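Local coordinates for benzoylformate decarboxylase (Mycobacterium smegmatis, PDB 4Q9D), which belongs to the thiamine pyrophosphate-dependent enzyme family and, as a three-domain chain in a tetramer, holds a magnesium ion in its C-terminal domain, at residues Q49-L54 with M82-A87; M56-A61 with I405-P410; V70-H73 with G77-N80; D117-P122 with K127-P132; A411-A416 with W445-H450. All blocks are in the same frame, centred on the assembly; numbering follows the deposited sequence.

In the fold
Four of the five contacts cluster along helix 50-64 and its neighbours. Contact 1 joins its start to helix 82-90, and contact 2 joins its middle to the segment that opens helix 408-421; their centres are about 8 Å apart. Contact 5 follows helix 408-421 one turn further, about 9 Å centre to centre from contact 2. Contact 3 comes between the two halves of contact 1 in the chain and packs a strand end on helix 74-80. Contact 4 follows at the edge of the same N-terminal sheet, about 29 Å centre to centre from contact 5. Contacts 1, 3 and 4 lie in the N-terminal domain, contact 5 in the C-terminal one, and contact 2 ties the two together.

Contact 1: Q49-L54 with M82-A87; sequences QEASAL and MGSLVA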
# COMPACT_ATOMS: atom_id res chain seq x y z
N GLN B 49 -22.21 -8.60 14.76
CA GLN B 49 -21.55 -7.73 13.78
C GLN B 49 -20.06 -7.74 14.06
O GLN B 49 -19.65 -7.89 15.22
CB GLN B 49 -22.10 -6.29 13.83
CG GLN B 49 -21.95 -5.49 12.48
CD GLN B 49 -20.79 -4.46 12.48
OE1 GLN B 49 -20.01 -4.39 13.44
NE2 GLN B 49 -20.70 -3.66 11.41
N GLU B 50 -19.26 -7.59 13.01
CA GLU B 50 -17.82 -7.80 13.10
C GLU B 50 -17.07 -6.77 13.94
O GLU B 50 -16.05 -7.11 14.54
CB GLU B 50 -17.19 -7.90 11.70
CG GLU B 50 -17.57 -9.16 10.98
CD GLU B 50 -18.85 -9.02 10.14
OE1 GLU B 50 -19.55 -7.97 10.23
OE2 GLU B 50 -19.13 -9.97 9.36
N ALA B 51 -17.56 -5.53 14.01
CA ALA B 51 -16.88 -4.56 14.88
C ALA B 51 -16.88 -5.10 16.31
O ALA B 51 -15.91 -4.95 17.05
CB ALA B 51 -17.59 -3.20 14.85
N SER B 52 -17.99 -5.73 16.69
CA SER B 52 -18.15 -6.34 18.01
C SER B 52 -17.26 -7.57 18.17
O SER B 52 -16.64 -7.75 19.20
CB SER B 52 -19.60 -6.75 18.24
OG SER B 52 -20.34 -5.65 18.71
N ALA B 53 -17.20 -8.43 17.15
CA ALA B 53 -16.37 -9.62 17.24
C ALA B 53 -14.92 -9.26 17.55
O ALA B 53 -14.28 -9.85 18.41
CB ALA B 53 -16.44 -10.41 15.91
N LEU B 54 -14.37 -8.29 16.83
CA LEU B 54 -12.95 -8.02 17.00
C LEU B 54 -12.68 -7.30 18.34
O LEU B 54 -11.72 -7.62 19.02
CB LEU B 54 -12.41 -7.26 15.79
CG LEU B 54 -10.89 -7.17 15.63
CD1 LEU B 54 -10.54 -6.86 14.18
CD2 LEU B 54 -10.33 -6.04 16.56
N MET B 82 -12.71 -2.98 10.74
CA MET B 82 -11.50 -2.15 10.64
C MET B 82 -11.43 -1.09 11.72
O MET B 82 -10.34 -0.68 12.08
CB MET B 82 -11.38 -1.44 9.27
CG MET B 82 -11.23 -2.37 8.09
SD MET B 82 -9.55 -2.90 8.03
CE MET B 82 -8.65 -1.29 7.84
N GLY B 83 -12.58 -0.61 12.21
CA GLY B 83 -12.57 0.39 13.28
C GLY B 83 -12.06 -0.21 14.58
O GLY B 83 -11.22 0.36 15.28
N SER B 84 -12.58 -1.37 14.94
CA SER B 84 -12.09 -2.08 16.13
C SER B 84 -10.63 -2.49 15.93
O SER B 84 -9.85 -2.55 16.88
CB SER B 84 -12.94 -3.32 16.40
OG SER B 84 -14.27 -2.97 16.68
N LEU B 85 -10.24 -2.77 14.69
CA LEU B 85 -8.84 -3.12 14.41
C LEU B 85 -7.88 -1.97 14.86
O LEU B 85 -6.86 -2.20 15.50
CB LEU B 85 -8.66 -3.49 12.92
CG LEU B 85 -7.20 -3.79 12.55
CD1 LEU B 85 -6.64 -4.99 13.35
CD2 LEU B 85 -7.06 -4.00 11.01
N VAL B 86 -8.21 -0.73 14.52
CA VAL B 86 -7.40 0.43 14.93
C VAL B 86 -7.23 0.43 16.46
O VAL B 86 -6.12 0.54 16.97
CB VAL B 86 -8.07 1.76 14.51
CG1 VAL B 86 -7.23 3.01 14.98
CG2 VAL B 86 -8.25 1.78 13.01
N ALA B 87 -8.33 0.24 17.18
CA ALA B 87 -8.29 0.17 18.64
C ALA B 87 -7.36 -0.94 19.16
O ALA B 87 -6.57 -0.71 20.08
CB ALA B 87 -9.71 -0.00 19.22
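Ser84 hooks onto Ala51, and this is the tight end of the contact. Its hydroxyl donates to the backbone oxygen: Ser84 OG lies 2.6 Å from Ala51 O. The donor sits 22° out of the carbonyl plane. The torsion accounts for the reach: OG stands beside the Ser84 nitrogen (chi1 -62°), on the side that faces helix 50-64. The methyl of Ala51 lies close to the same hydroxyl, with CB 3.8 Å from Ser84 OG. Here the backbones also come near, with the CA atoms of Ala51 and Ser84 5.5 Å apart.

The Leu54 end packs by van der Waals contact alone. Its CD2 methyl sits on the backbone of the second helix, 3.5 Å from Ser84 O. The looser part is at Leu85, where Leu54 CD1 meets Leu85 CB at 4.1 Å and the two side chains pass at a slant. No solvent side opens here, since all four touching residues are buried.

At the start of its helix, Gln49 is the N-cap: its OE1 accepts from Ala51 N at 2.8 Å. Val86 packs on Met121 of the second subunit, and Gln49 and Glu50 on Tyr439 of that subunit, which places this helix pair at the subunit interface. The two helix segments run nearly parallel, 24° apart with their axes 8.1 Å from each other. Behind them lies strand 95-101, which Leu54 reaches at Leu95 and Ile97.

Contact 2: M56-A61 with I405-P410; sequences MADGFA and IGWGVP
Asp58 and Trp407 make the polar half of this contact. The indole nitrogen is the donor: Trp407 NE1 lies 2.9 Å from Asp58 OD2, with an angle of 148° at the hydrogen. The oxygen is met from above the carboxylate plane, and it sits near the ring plane at the indole edge. The two flat groups are steeply turned against each other, with planes 72° apart. Trp407 extends from the loop with CG anti to its backbone nitrogen (chi1 -176°), which carries the indole edge across to helix 50-64. The second oxygen, Asp58 OD1, is hydrogen-bonded to Thr93 OG1 and Gln62 NE2.

The weaker contacts gather at Met56 and Pro410. A CA-H...O contact joins Met56 CA to Pro410 O at 3.4 Å. Met56 CG lies over the same oxygen at 3.5 Å.

Apolar packing is slight between these two residues: Met56 CB and Pro410 CB are 4.5 Å apart. The pyrrolidine ring lies alongside the helix, with Pro410 CB 4.0 Å from Met56 N. Pro410 also touches Ser52 and Ala55 on the same helix.

One segment belongs to the N-terminal cofactor-binding domain and the other to the C-terminal one. A buried carboxylate with both oxygens bonded is consistent with a charged Asp58, whose partners would ease the cost of burial at this domain junction.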
# COMPACT_ATOMS: atom_id res chain seq x y z
N MET B 56 -14.47 -7.58 21.00
CA MET B 56 -14.69 -8.62 22.01
C MET B 56 -13.41 -9.45 22.17
O MET B 56 -12.98 -9.74 23.29
CB MET B 56 -15.84 -9.53 21.57
CG MET B 56 -16.54 -10.29 22.67
SD MET B 56 -17.94 -11.22 22.00
CE MET B 56 -18.98 -9.84 21.47
N ALA B 57 -12.78 -9.80 21.05
CA ALA B 57 -11.54 -10.58 21.10
C ALA B 57 -10.48 -9.76 21.78
O ALA B 57 -9.68 -10.30 22.54
CB ALA B 57 -11.08 -10.97 19.67
N ASP B 58 -10.48 -8.46 21.50
CA ASP B 58 -9.52 -7.53 22.10
C ASP B 58 -9.67 -7.59 23.64
O ASP B 58 -8.70 -7.84 24.37
CB ASP B 58 -9.81 -6.11 21.57
CG ASP B 58 -8.77 -5.08 21.97
OD1 ASP B 58 -7.79 -5.39 22.69
OD2 ASP B 58 -8.92 -3.91 21.51
N GLY B 59 -10.89 -7.42 24.13
CA GLY B 59 -11.12 -7.50 25.57
C GLY B 59 -10.74 -8.86 26.17
O GLY B 59 -10.16 -8.93 27.26
N PHE B 60 -11.06 -9.93 25.45
CA PHE B 60 -10.71 -11.29 25.86
C PHE B 60 -9.21 -11.45 26.00
O PHE B 60 -8.72 -11.94 27.04
CB PHE B 60 -11.25 -12.32 24.84
CG PHE B 60 -11.08 -13.79 25.27
CD1 PHE B 60 -12.01 -14.39 26.12
CD2 PHE B 60 -10.03 -14.57 24.79
CE1 PHE B 60 -11.89 -15.75 26.49
CE2 PHE B 60 -9.90 -15.93 25.13
CZ PHE B 60 -10.82 -16.51 25.99
N ALA B 61 -8.48 -11.05 24.96
CA ALA B 61 -7.02 -11.13 24.97
C ALA B 61 -6.40 -10.28 26.09
O ALA B 61 -5.42 -10.67 26.74
CB ALA B 61 -6.47 -10.69 23.59
N ILE B 405 -15.20 5.14 19.75
CA ILE B 405 -16.25 4.55 20.59
C ILE B 405 -16.95 3.36 19.91
O ILE B 405 -16.66 3.03 18.76
CB ILE B 405 -17.26 5.62 21.10
CG1 ILE B 405 -17.93 6.33 19.93
CG2 ILE B 405 -16.52 6.66 21.94
CD1 ILE B 405 -18.86 7.48 20.33
N GLY B 406 -17.84 2.71 20.65
CA GLY B 406 -18.31 1.39 20.26
C GLY B 406 -17.32 0.30 20.64
O GLY B 406 -17.45 -0.85 20.19
N TRP B 407 -16.32 0.62 21.44
CA TRP B 407 -15.36 -0.40 21.88
C TRP B 407 -15.78 -1.04 23.22
O TRP B 407 -15.70 -2.26 23.40
CB TRP B 407 -13.93 0.18 22.00
CG TRP B 407 -12.90 -0.85 22.36
CD1 TRP B 407 -12.24 -1.68 21.49
CD2 TRP B 407 -12.42 -1.19 23.68
NE1 TRP B 407 -11.37 -2.50 22.18
CE2 TRP B 407 -11.46 -2.23 23.53
CE3 TRP B 407 -12.69 -0.71 24.98
CZ2 TRP B 407 -10.77 -2.80 24.62
CZ3 TRP B 407 -12.01 -1.27 26.07
CH2 TRP B 407 -11.06 -2.31 25.88
N GLY B 408 -16.21 -0.21 24.16
CA GLY B 408 -16.34 -0.68 25.54
C GLY B 408 -17.40 -1.75 25.75
O GLY B 408 -17.25 -2.65 26.59
N VAL B 409 -18.49 -1.66 24.99
CA VAL B 409 -19.56 -2.63 25.15
C VAL B 409 -19.10 -4.05 24.74
O VAL B 409 -19.18 -4.99 25.51
CB VAL B 409 -20.86 -2.20 24.38
CG1 VAL B 409 -21.90 -3.34 24.36
CG2 VAL B 409 -21.49 -0.96 25.02
N PRO B 410 -18.61 -4.22 23.50
CA PRO B 410 -18.10 -5.57 23.16
C PRO B 410 -16.85 -5.97 23.95
O PRO B 410 -16.69 -7.15 24.27
CB PRO B 410 -17.82 -5.50 21.64
CG PRO B 410 -17.71 -3.98 21.32
CD PRO B 410 -18.72 -3.34 22.33

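Contact 3: V70-H73 with G77-N80; sequences VNLH and GTGN
His73 meets Gly77 through its flat peptide carbonyl, while its imidazole looks elsewhere. Its ND1 is hydrogen-bonded to Glu31 OE1, and the side chain also packs on Ser29. The carbonyl is used from off its plane: Gly77 N approaches His73 O at 2.7 Å, tilted 35° from that plane, with an angle of 156° at the hydrogen. The bond joins residues four apart, as in the first turn of a helix. The amide of Asn80 is another flat group, and its ND2 is hydrogen-bonded to Glu50 OE1.

The backbones are close where the chain turns, with the CA atoms of His73 and Gly77 4.3 Å apart. Gly77 has no side chain to stand between strand end and helix.

Leu72 makes the apolar part. Its CG stands beside its own backbone nitrogen (chi1 -54°), and the extended branch then carries CD1 along the helix backbone. CD1 lies 3.8 Å from Thr78 CA and 4.0 Å from Gly77 O. Closer to the strand, Leu72 CB lies 3.9 Å from Thr78 N and 4.1 Å from Thr78 OG1. That hydroxyl has its polar partner inside its own helix, at Thr74 O.

Strand 68-72 runs inside the parallel N-terminal sheet, between strands 22-25 and 95-101. At its C-terminal end it passes straight into helix 74-80. Leu72 also touches Ile97 on the neighbouring strand and Glu50, so its side chain lies between the sheet and helices 74-80 and 50-64.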
# COMPACT_ATOMS: atom_id res chain seq x y z
N VAL B 70 -9.58 -14.28 15.68
CA VAL B 70 -10.80 -13.70 15.17
C VAL B 70 -11.02 -14.27 13.76
O VAL B 70 -10.04 -14.50 13.03
CB VAL B 70 -10.66 -12.18 15.14
CG1 VAL B 70 -11.92 -11.54 14.60
CG2 VAL B 70 -10.37 -11.67 16.59
N ASN B 71 -12.27 -14.53 13.38
CA ASN B 71 -12.53 -15.04 12.03
C ASN B 71 -13.63 -14.25 11.37
O ASN B 71 -14.72 -14.17 11.91
CB ASN B 71 -12.86 -16.56 12.07
CG ASN B 71 -13.05 -17.16 10.68
OD1 ASN B 71 -14.11 -17.72 10.39
ND2 ASN B 71 -12.02 -17.05 9.81
N LEU B 72 -13.32 -13.66 10.21
CA LEU B 72 -14.20 -12.67 9.59
C LEU B 72 -14.54 -13.08 8.16
O LEU B 72 -13.78 -13.80 7.51
CB LEU B 72 -13.50 -11.28 9.56
CG LEU B 72 -12.98 -10.75 10.90
CD1 LEU B 72 -12.29 -9.36 10.78
CD2 LEU B 72 -14.11 -10.65 11.88
N HIS B 73 -15.67 -12.60 7.67
CA HIS B 73 -16.18 -12.97 6.35
C HIS B 73 -15.59 -12.13 5.18
O HIS B 73 -16.11 -11.06 4.83
CB HIS B 73 -17.70 -12.77 6.36
CG HIS B 73 -18.36 -13.19 5.09
ND1 HIS B 73 -18.05 -14.37 4.45
CD2 HIS B 73 -19.33 -12.60 4.34
CE1 HIS B 73 -18.79 -14.49 3.36
NE2 HIS B 73 -19.58 -13.43 3.28
N GLY B 77 -16.66 -8.61 5.85
CA GLY B 77 -16.53 -8.79 7.28
C GLY B 77 -15.24 -8.16 7.78
O GLY B 77 -15.21 -7.51 8.86
N THR B 78 -14.16 -8.34 7.02
CA THR B 78 -12.91 -7.67 7.39
C THR B 78 -13.17 -6.17 7.49
O THR B 78 -12.76 -5.50 8.44
CB THR B 78 -11.79 -8.00 6.38
OG1 THR B 78 -11.57 -9.42 6.42
CG2 THR B 78 -10.52 -7.30 6.75
N GLY B 79 -13.89 -5.65 6.51
CA GLY B 79 -14.10 -4.22 6.46
C GLY B 79 -14.89 -3.73 7.66
O GLY B 79 -14.55 -2.71 8.23
N ASN B 80 -15.95 -4.46 8.04
CA ASN B 80 -16.78 -4.08 9.18
C ASN B 80 -16.00 -3.98 10.48
O ASN B 80 -16.41 -3.27 11.39
CB ASN B 80 -17.93 -5.09 9.35
CG ASN B 80 -19.08 -4.84 8.39
OD1 ASN B 80 -19.15 -3.80 7.69
ND2 ASN B 80 -19.99 -5.80 8.35

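Contact 4: D117-P122 with K127-P132; sequences DATTMP and KWSYEP
Thr119 and Ser129 mark the nearest approach of the two backbones, with CA atoms 5.1 Å apart. Residues 118-122 have helical backbone angles without the regular helix bonds; instead Thr120 N and Met121 N each bond three residues back, to Asp117 O and Ala118 O. Facing them is the extended chain around strand 128-130, at the edge of the N-terminal sheet.

Ser129 makes the direct bond. Its OG donates to Thr119 O at 2.7 Å, in the carbonyl plane and on a lone pair, with a C=O...donor angle of 107°. The same hydroxyl lies 3.3 Å from Thr119 CB and 3.6 Å from Pro122 CG, between the two. Thr119 turns CG2 back beside its own nitrogen, and this methyl rests on the strand backbone 3.6 Å from Tyr130 CA.

A water makes the second link: it accepts from Ala118 N at 3.2 Å and donates to Glu131 OE2 at 2.9 Å. Glu131 OE1 is bonded to Ser160 OG and Gln101 NE2. Asp117 forms a salt bridge with Lys123 of the third subunit.

Direct bond and water bridge together supply partners to one carbonyl and one N-H of the irregular turn, tying it to the sheet edge.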
# COMPACT_ATOMS: atom_id res chain seq x y z
N ASP B 117 -6.41 -8.38 -3.51
CA ASP B 117 -5.40 -7.61 -2.81
C ASP B 117 -5.76 -7.53 -1.33
O ASP B 117 -5.69 -6.47 -0.72
CB ASP B 117 -5.31 -6.20 -3.43
CG ASP B 117 -4.03 -5.45 -3.03
OD1 ASP B 117 -3.11 -6.05 -2.40
OD2 ASP B 117 -3.94 -4.24 -3.36
N ALA B 118 -6.15 -8.68 -0.75
CA ALA B 118 -6.57 -8.77 0.63
C ALA B 118 -5.57 -8.24 1.64
O ALA B 118 -5.96 -7.66 2.64
CB ALA B 118 -6.97 -10.26 1.01
N THR B 119 -4.27 -8.47 1.40
CA THR B 119 -3.27 -8.04 2.37
C THR B 119 -3.18 -6.51 2.50
O THR B 119 -2.73 -6.01 3.51
CB THR B 119 -1.86 -8.58 2.06
OG1 THR B 119 -1.45 -8.13 0.76
CG2 THR B 119 -1.84 -10.10 2.14
N THR B 120 -3.60 -5.77 1.48
CA THR B 120 -3.56 -4.30 1.55
C THR B 120 -4.67 -3.73 2.42
O THR B 120 -4.51 -2.68 3.07
CB THR B 120 -3.61 -3.68 0.13
OG1 THR B 120 -2.43 -4.08 -0.56
CG2 THR B 120 -3.65 -2.17 0.19
N MET B 121 -5.79 -4.46 2.48
CA MET B 121 -7.00 -3.91 3.12
C MET B 121 -6.82 -3.48 4.60
O MET B 121 -7.19 -2.37 4.95
CB MET B 121 -8.20 -4.87 2.97
CG MET B 121 -9.52 -4.24 3.45
SD MET B 121 -10.91 -5.41 3.21
CE MET B 121 -12.22 -4.29 3.69
N PRO B 122 -6.27 -4.34 5.46
CA PRO B 122 -6.18 -3.91 6.88
C PRO B 122 -5.01 -2.95 7.12
O PRO B 122 -4.90 -2.38 8.19
CB PRO B 122 -5.91 -5.23 7.65
CG PRO B 122 -5.18 -6.11 6.62
CD PRO B 122 -5.91 -5.77 5.28
N LYS B 127 0.48 -5.45 12.29
CA LYS B 127 1.92 -5.68 12.25
C LYS B 127 2.32 -6.44 10.99
O LYS B 127 3.44 -6.34 10.54
CB LYS B 127 2.41 -6.50 13.46
CG LYS B 127 2.27 -5.82 14.82
CD LYS B 127 2.84 -6.71 15.94
CE LYS B 127 4.38 -6.70 15.93
NZ LYS B 127 4.88 -7.54 17.10
N TRP B 128 1.39 -7.20 10.42
CA TRP B 128 1.72 -8.12 9.36
C TRP B 128 0.41 -8.58 8.72
O TRP B 128 -0.59 -8.79 9.41
CB TRP B 128 2.45 -9.33 9.94
CG TRP B 128 2.92 -10.35 8.93
CD1 TRP B 128 3.79 -10.15 7.91
CD2 TRP B 128 2.59 -11.76 8.90
NE1 TRP B 128 4.00 -11.32 7.22
CE2 TRP B 128 3.29 -12.33 7.83
CE3 TRP B 128 1.76 -12.58 9.66
CZ2 TRP B 128 3.17 -13.68 7.48
CZ3 TRP B 128 1.67 -13.93 9.33
CH2 TRP B 128 2.36 -14.46 8.26
N SER B 129 0.45 -8.78 7.41
CA SER B 129 -0.74 -9.10 6.64
C SER B 129 -0.28 -10.13 5.59
O SER B 129 0.72 -9.91 4.89
CB SER B 129 -1.21 -7.80 5.96
OG SER B 129 -2.40 -7.97 5.29
N TYR B 130 -0.96 -11.26 5.45
CA TYR B 130 -0.42 -12.32 4.59
C TYR B 130 -1.49 -13.24 4.04
O TYR B 130 -2.46 -13.54 4.73
CB TYR B 130 0.58 -13.14 5.41
CG TYR B 130 1.42 -14.14 4.65
CD1 TYR B 130 2.38 -13.72 3.73
CD2 TYR B 130 1.29 -15.50 4.90
CE1 TYR B 130 3.18 -14.66 3.06
CE2 TYR B 130 2.09 -16.44 4.25
CZ TYR B 130 3.02 -16.02 3.33
OH TYR B 130 3.80 -16.99 2.70
N GLU B 131 -1.32 -13.68 2.79
CA GLU B 131 -2.14 -14.74 2.20
C GLU B 131 -1.16 -15.80 1.69
O GLU B 131 -0.35 -15.50 0.83
CB GLU B 131 -2.91 -14.20 1.02
CG GLU B 131 -3.90 -15.20 0.36
CD GLU B 131 -4.94 -14.46 -0.46
OE1 GLU B 131 -6.02 -14.08 0.08
OE2 GLU B 131 -4.67 -14.21 -1.63
N PRO B 132 -1.22 -17.04 2.22
CA PRO B 132 -0.19 -18.04 1.83
C PRO B 132 -0.14 -18.30 0.32
O PRO B 132 -1.17 -18.32 -0.34
CB PRO B 132 -0.65 -19.30 2.56
CG PRO B 132 -1.37 -18.76 3.80
CD PRO B 132 -2.10 -17.54 3.29
O HOH W 1 -5.52 -11.48 -2.26

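Contact 5: A411-A416 with W445-H450; sequences AAVGIA and WTAAQH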
# COMPACT_ATOMS: atom_id res chain seq x y z
N ALA B 411 -15.95 -5.02 24.23
CA ALA B 411 -14.78 -5.34 25.06
C ALA B 411 -15.19 -5.86 26.45
O ALA B 411 -14.57 -6.78 26.99
CB ALA B 411 -13.86 -4.11 25.21
N ALA B 412 -16.23 -5.26 27.03
CA ALA B 412 -16.74 -5.76 28.31
C ALA B 412 -17.17 -7.24 28.23
O ALA B 412 -16.94 -8.01 29.16
CB ALA B 412 -17.92 -4.90 28.80
N VAL B 413 -17.83 -7.61 27.13
CA VAL B 413 -18.26 -8.98 26.91
C VAL B 413 -17.01 -9.87 26.80
O VAL B 413 -16.93 -10.94 27.41
CB VAL B 413 -19.11 -9.11 25.62
CG1 VAL B 413 -19.54 -10.58 25.38
CG2 VAL B 413 -20.34 -8.22 25.68
N GLY B 414 -16.03 -9.42 26.02
CA GLY B 414 -14.76 -10.13 25.92
C GLY B 414 -14.02 -10.28 27.25
O GLY B 414 -13.49 -11.34 27.56
N ILE B 415 -13.97 -9.20 28.04
CA ILE B 415 -13.31 -9.26 29.35
C ILE B 415 -13.99 -10.26 30.27
O ILE B 415 -13.33 -11.05 30.94
CB ILE B 415 -13.29 -7.85 30.01
CG1 ILE B 415 -12.31 -6.92 29.26
CG2 ILE B 415 -12.88 -7.97 31.49
CD1 ILE B 415 -12.70 -5.40 29.36
N ALA B 416 -15.32 -10.25 30.29
CA ALA B 416 -16.03 -11.20 31.16
C ALA B 416 -15.85 -12.66 30.69
O ALA B 416 -15.68 -13.56 31.51
CB ALA B 416 -17.52 -10.84 31.27
N TRP B 445 -26.14 -8.92 23.09
CA TRP B 445 -26.79 -10.20 22.81
C TRP B 445 -25.85 -11.33 23.18
O TRP B 445 -26.27 -12.33 23.76
CB TRP B 445 -27.17 -10.30 21.32
CG TRP B 445 -27.80 -11.60 20.94
CD1 TRP B 445 -29.11 -11.96 21.12
CD2 TRP B 445 -27.17 -12.71 20.28
NE1 TRP B 445 -29.32 -13.23 20.63
CE2 TRP B 445 -28.16 -13.71 20.11
CE3 TRP B 445 -25.86 -12.96 19.83
CZ2 TRP B 445 -27.88 -14.96 19.50
CZ3 TRP B 445 -25.58 -14.21 19.21
CH2 TRP B 445 -26.60 -15.18 19.06
N THR B 446 -24.57 -11.17 22.84
CA THR B 446 -23.57 -12.16 23.21
C THR B 446 -23.43 -12.25 24.74
O THR B 446 -23.26 -13.34 25.29
CB THR B 446 -22.20 -11.82 22.56
OG1 THR B 446 -22.35 -11.74 21.15
CG2 THR B 446 -21.14 -12.89 22.89
N ALA B 447 -23.50 -11.11 25.43
CA ALA B 447 -23.46 -11.12 26.90
C ALA B 447 -24.63 -11.96 27.45
O ALA B 447 -24.47 -12.77 28.36
CB ALA B 447 -23.51 -9.66 27.46
N ALA B 448 -25.82 -11.76 26.89
CA ALA B 448 -26.99 -12.49 27.38
C ALA B 448 -26.88 -13.97 27.03
O ALA B 448 -27.12 -14.81 27.88
CB ALA B 448 -28.27 -11.91 26.84
N GLN B 449 -26.46 -14.27 25.80
CA GLN B 449 -26.26 -15.67 25.38
C GLN B 449 -25.29 -16.44 26.27
O GLN B 449 -25.46 -17.63 26.48
CB GLN B 449 -25.78 -15.73 23.91
CG GLN B 449 -26.87 -15.33 22.91
CD GLN B 449 -28.07 -16.29 22.98
OE1 GLN B 449 -27.91 -17.47 22.73
NE2 GLN B 449 -29.24 -15.78 23.33
N HIS B 450 -24.24 -15.77 26.77
CA HIS B 450 -23.26 -16.46 27.62
C HIS B 450 -23.45 -16.16 29.11
O HIS B 450 -22.61 -16.54 29.92
CB HIS B 450 -21.83 -16.13 27.19
CG HIS B 450 -21.50 -16.62 25.82
ND1 HIS B 450 -20.76 -17.75 25.60
CD2 HIS B 450 -21.87 -16.15 24.60
CE1 HIS B 450 -20.67 -17.96 24.29
NE2 HIS B 450 -21.34 -17.01 23.67
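Segments 411-416 and 445-450 come closest at Val413 and Ala447, whose CA atoms are 5.6 Å apart. The CB of Val413 points toward the second helix. With CG1 anti to the backbone nitrogen (chi1 179°), CG1 goes to Thr446 and CG2 to Ala447. Val413 CG1 meets Thr446 CG2 at 3.8 Å and also lies 4.0 Å from Ala447 N. Val413 CG2 meets Ala447 CB at 3.9 Å. The valine and threonine side chains cross at about a right angle.

The helices, 408-421 and 443-449, belong to the alpha/beta C-terminal cofactor-binding domain. Each precedes a strand of its parallel sheet, 428-433 and 454-460. Val413 reaches that sheet at Ile454.

Thr446 turns its methyl to the valine, while its hydroxyl is hydrogen-bonded to Leu46 O at the end of strand 43-46. Met56 touches both Val413 and Thr446, so helix 50-64 of the N-terminal domain packs on this pair through that residue. On the far flank, Gln449 CG sits 3.4 Å above the centre of the Trp445 ring. The indole nitrogen, Trp445 NE1, is hydrogen-bonded to Pro485 O of the second subunit.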